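Local coordinates for protein putative alpha-ketoglutarate-dependent taurine dioxygenase (Burkholderia xenovorans, PDB 5HSX) that probably acts as an iron(II)- and 2-oxoglutarate-dependent dioxygenase of the TauD/TfdA family, its own substrate not being established, at residues 234-237 against 238-242; 219-222 against 223-226. All blocks are in the same frame, centred on the assembly; numbering follows the deposited sequence.

Contact 1 of 2, residues 234-237 against 238-242. With EDO (1,2-ethanediol), chain P.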
# COMPACT_ATOMS: atom_id res chain seq x y z
N ARG B 234 -25.92 -2.07 -15.00
CA ARG B 234 -24.78 -1.26 -15.41
C ARG B 234 -24.58 -0.08 -14.47
O ARG B 234 -23.45 0.27 -14.12
CB ARG B 234 -24.96 -0.77 -16.85
CG ARG B 234 -23.80 0.15 -17.36
CD ARG B 234 -22.42 -0.54 -17.26
NE ARG B 234 -21.37 0.35 -17.80
CZ ARG B 234 -20.08 0.23 -17.55
NH1 ARG B 234 -19.62 -0.76 -16.80
NH2 ARG B 234 -19.23 1.13 -18.07
N GLU B 235 -25.68 0.55 -14.03
CA GLU B 235 -25.54 1.61 -13.04
C GLU B 235 -24.84 1.10 -11.79
O GLU B 235 -23.94 1.76 -11.25
CB GLU B 235 -26.92 2.18 -12.70
CG GLU B 235 -27.55 2.97 -13.88
CD GLU B 235 -29.04 3.19 -13.70
OE1 GLU B 235 -29.59 2.73 -12.68
OE2 GLU B 235 -29.67 3.80 -14.60
N SER B 236 -25.26 -0.08 -11.30
CA SER B 236 -24.66 -0.69 -10.12
C SER B 236 -23.18 -0.94 -10.36
O SER B 236 -22.33 -0.59 -9.53
CB SER B 236 -25.38 -2.00 -9.79
OG SER B 236 -24.74 -2.69 -8.73
N GLN B 237 -22.85 -1.53 -11.50
CA GLN B 237 -21.45 -1.85 -11.80
C GLN B 237 -20.58 -0.58 -11.79
O GLN B 237 -19.50 -0.56 -11.18
CB GLN B 237 -21.36 -2.56 -13.15
CG GLN B 237 -19.92 -2.91 -13.60
CD GLN B 237 -19.93 -3.72 -14.87
OE1 GLN B 237 -20.44 -3.28 -15.91
NE2 GLN B 237 -19.39 -4.95 -14.79
N VAL B 238 -21.04 0.47 -12.47
CA VAL B 238 -20.27 1.71 -12.58
C VAL B 238 -20.08 2.34 -11.20
O VAL B 238 -18.97 2.77 -10.83
CB VAL B 238 -20.97 2.67 -13.56
CG1 VAL B 238 -20.50 4.09 -13.37
CG2 VAL B 238 -20.74 2.20 -15.00
N LEU B 239 -21.16 2.40 -10.42
CA LEU B 239 -21.09 3.04 -9.11
C LEU B 239 -20.22 2.24 -8.15
O LEU B 239 -19.44 2.83 -7.38
CB LEU B 239 -22.49 3.21 -8.52
CG LEU B 239 -23.34 4.26 -9.24
CD1 LEU B 239 -24.79 4.15 -8.78
CD2 LEU B 239 -22.76 5.66 -9.01
N LEU B 240 -20.34 0.91 -8.15
CA LEU B 240 -19.47 0.12 -7.29
C LEU B 240 -18.00 0.29 -7.66
O LEU B 240 -17.15 0.46 -6.77
CB LEU B 240 -19.86 -1.36 -7.32
CG LEU B 240 -21.20 -1.66 -6.64
CD1 LEU B 240 -21.48 -3.14 -6.75
CD2 LEU B 240 -21.15 -1.24 -5.17
N GLU B 241 -17.66 0.26 -8.96
CA GLU B 241 -16.27 0.44 -9.35
C GLU B 241 -15.75 1.83 -8.96
O GLU B 241 -14.58 1.98 -8.58
CB GLU B 241 -16.09 0.17 -10.86
CG GLU B 241 -16.30 -1.33 -11.14
CD GLU B 241 -16.02 -1.76 -12.56
OE1 GLU B 241 -15.66 -0.91 -13.40
OE2 GLU B 241 -16.19 -2.96 -12.83
N LEU B 242 -16.61 2.85 -9.04
CA LEU B 242 -16.23 4.19 -8.58
C LEU B 242 -15.88 4.18 -7.10
O LEU B 242 -14.84 4.70 -6.69
CB LEU B 242 -17.37 5.17 -8.86
CG LEU B 242 -17.23 6.58 -8.26
CD1 LEU B 242 -16.14 7.36 -9.03
CD2 LEU B 242 -18.58 7.29 -8.28
C1 EDO P . -18.16 -5.50 -11.89
O1 EDO P . -17.06 -4.76 -11.32
C2 EDO P . -19.10 -6.04 -10.82
O2 EDO P . -19.92 -4.99 -10.27
O HOH W 1 -16.88 -1.14 -16.22
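Arg-234 lays the flat of its guanidinium over Val-238, one turn further along the same helix. The methyl CG2 of Val-238 stands over the centre of one face, with CZ of Arg-234 only 3.3 Å from that CG2. A bend at chi2 (57°) in the otherwise extended arginine chain turns the group along the helix surface and over the valine.

Polar links run along this flank. Arg-234 NH1 donates to Gln-237 OE1 at 2.8 Å; the acceptor lies in the guanidinium plane, but NH1 stands 45° out of the amide plane, and the N-H is bent (143°). NH1 also donates a hydrogen bond to a water, which in turn donates to Glu-241 OE1. The water thus joins two opposite charges whose atoms, Arg-234 NH1 and Glu-241 OE1, remain 5.2 Å apart. The other carboxylate oxygen, Glu-241 OE2, accepts a short 2.5 Å hydrogen bond from O1 of an ethanediol, probably from the crystallisation liquor, and has a long, weak ion pair with Arg-117. The diol's C1 also lies against the Gln-237 amide, 3.2 Å from NE2.

Regular alpha-helical backbone bonds underlie these contacts, for example Leu-240 N to Ser-236 O at 2.8 Å. The leucine side chains fold back over the acceptors of their own backbone bonds: Leu-239 CG lies 3.3 Å from Glu-235 O, and Leu-240 CG is equally near Ser-236 O.

The first turn of helix 233-247 is tied to the residue just before it, Glu-235 OE1 accepting from Ser-232 N. Another flank packs on strand 225-228: Ser-236 OG is bonded to Ile-228 N, and Leu-240 touches Leu-225 and Ile-228. Leu-239 bridges from Ile-228 to Phe-169 of helix 164-171.

Contact 2 of 2, residues 219-222 against 223-226; sequences YVSP and SFLK
With CG anti to the backbone N (chi1 172°) and a bend at chi2 (56°), Leu-225 swings its CD2 methyl back over Val-220, ending 4.0 Å from Val-220 CB and 3.6 Å from Val-220 O. That carbonyl has its polar partner in Trp-244 NE1.

The chain between them is drawn together by one acceptor. Ser-221 O receives Leu-225 N at 2.9 Å, almost in line with the carbonyl, and Phe-224 N at 3.0 Å from well above the carbonyl plane. Two donors from different directions therefore fix the orientation of this peptide.

Lys-226 NZ donates to Ser-223 O at 3.1 Å, while one water donates to Pro-222 O and Leu-225 O and accepts from the same NZ. Ser-221 OG approaches the Phe-224 ring obliquely, 3.5 Å from CD2, and is hydrogen-bonded to Thr-127 OG1 and Thr-124 N; Ser-223 OG is bonded to Trp-122 O.

The backbone angles of Pro-222 and Ser-223, with the Phe-224 N bond, define a type I beta turn with proline at its second position, and the Leu-225 N bond to the same oxygen extends it to an alpha turn. It leads into strand 225-228 beside the sodium-occupied metal site of His-123, Asp-125, His-273 and Asn-323, whose first three ligands are consistent with the iron-binding His-X-Asp...His triad of this family.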
# COMPACT_ATOMS: atom_id res chain seq x y z
N TYR B 219 -19.49 1.60 3.39
CA TYR B 219 -19.52 0.20 3.80
C TYR B 219 -19.58 -0.70 2.56
O TYR B 219 -20.55 -1.43 2.34
CB TYR B 219 -20.73 -0.03 4.71
CG TYR B 219 -20.67 -1.24 5.62
CD1 TYR B 219 -19.70 -1.35 6.60
CD2 TYR B 219 -21.63 -2.24 5.52
CE1 TYR B 219 -19.66 -2.45 7.46
CE2 TYR B 219 -21.60 -3.35 6.37
CZ TYR B 219 -20.61 -3.44 7.34
OH TYR B 219 -20.58 -4.52 8.21
N VAL B 220 -18.51 -0.67 1.77
CA VAL B 220 -18.57 -1.20 0.41
C VAL B 220 -17.77 -2.49 0.23
O VAL B 220 -17.56 -2.91 -0.91
CB VAL B 220 -18.13 -0.15 -0.63
CG1 VAL B 220 -19.15 1.00 -0.70
CG2 VAL B 220 -16.72 0.40 -0.32
N SER B 221 -17.32 -3.13 1.33
CA SER B 221 -16.75 -4.48 1.39
C SER B 221 -16.54 -5.14 0.02
O SER B 221 -17.37 -5.97 -0.40
CB SER B 221 -17.67 -5.36 2.25
OG SER B 221 -17.03 -6.58 2.60
N PRO B 222 -15.45 -4.83 -0.70
CA PRO B 222 -15.42 -5.14 -2.14
C PRO B 222 -15.50 -6.62 -2.48
O PRO B 222 -16.06 -6.96 -3.54
CB PRO B 222 -14.09 -4.51 -2.61
CG PRO B 222 -13.94 -3.32 -1.67
CD PRO B 222 -14.39 -3.87 -0.33
N SER B 223 -14.99 -7.53 -1.65
CA SER B 223 -15.08 -8.94 -2.00
C SER B 223 -16.50 -9.49 -1.94
O SER B 223 -16.80 -10.48 -2.61
CB SER B 223 -14.20 -9.80 -1.09
OG SER B 223 -12.84 -9.51 -1.29
N PHE B 224 -17.38 -8.88 -1.14
CA PHE B 224 -18.70 -9.46 -0.88
C PHE B 224 -19.86 -8.64 -1.42
O PHE B 224 -20.90 -9.23 -1.73
CB PHE B 224 -18.88 -9.66 0.63
CG PHE B 224 -17.77 -10.46 1.24
CD1 PHE B 224 -17.29 -11.59 0.57
CD2 PHE B 224 -17.16 -10.06 2.42
CE1 PHE B 224 -16.24 -12.33 1.09
CE2 PHE B 224 -16.12 -10.80 2.95
CZ PHE B 224 -15.65 -11.94 2.28
N LEU B 225 -19.70 -7.33 -1.56
CA LEU B 225 -20.79 -6.50 -2.08
C LEU B 225 -20.93 -6.73 -3.58
O LEU B 225 -19.97 -6.53 -4.34
CB LEU B 225 -20.52 -5.03 -1.75
CG LEU B 225 -21.44 -3.97 -2.37
CD1 LEU B 225 -22.95 -4.22 -2.03
CD2 LEU B 225 -21.01 -2.57 -1.90
N LYS B 226 -22.11 -7.17 -4.01
CA LYS B 226 -22.32 -7.61 -5.39
C LYS B 226 -23.12 -6.63 -6.22
O LYS B 226 -22.86 -6.51 -7.43
CB LYS B 226 -23.03 -8.97 -5.41
CG LYS B 226 -22.34 -10.04 -4.59
CD LYS B 226 -20.89 -10.20 -5.01
CE LYS B 226 -20.22 -11.36 -4.27
NZ LYS B 226 -18.79 -11.47 -4.71
O HOH W 2 -18.01 -8.37 -4.84

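How the contacts relate
Contact 2 precedes contact 1 in the chain: the turn within 219-226 runs into strand 225-228, after which helix 233-247 begins and passes back across it. Their centres are 12 Å apart, and they touch directly through Leu-240. Its CD2 meets Leu-225 CD2 at 3.5 Å, and its CD1 lies 3.7 Å from Lys-226 O, so one leucine packs on both the side chain and the backbone of the strand. Further along the helix, Leu-243 meets Val-220 and Trp-244 meets Pro-222. Contact 2 is the deeper, with the Phe-224 side chain about 6 Å from the bound sodium ion, whereas contact 1 has its charged flank on the surface.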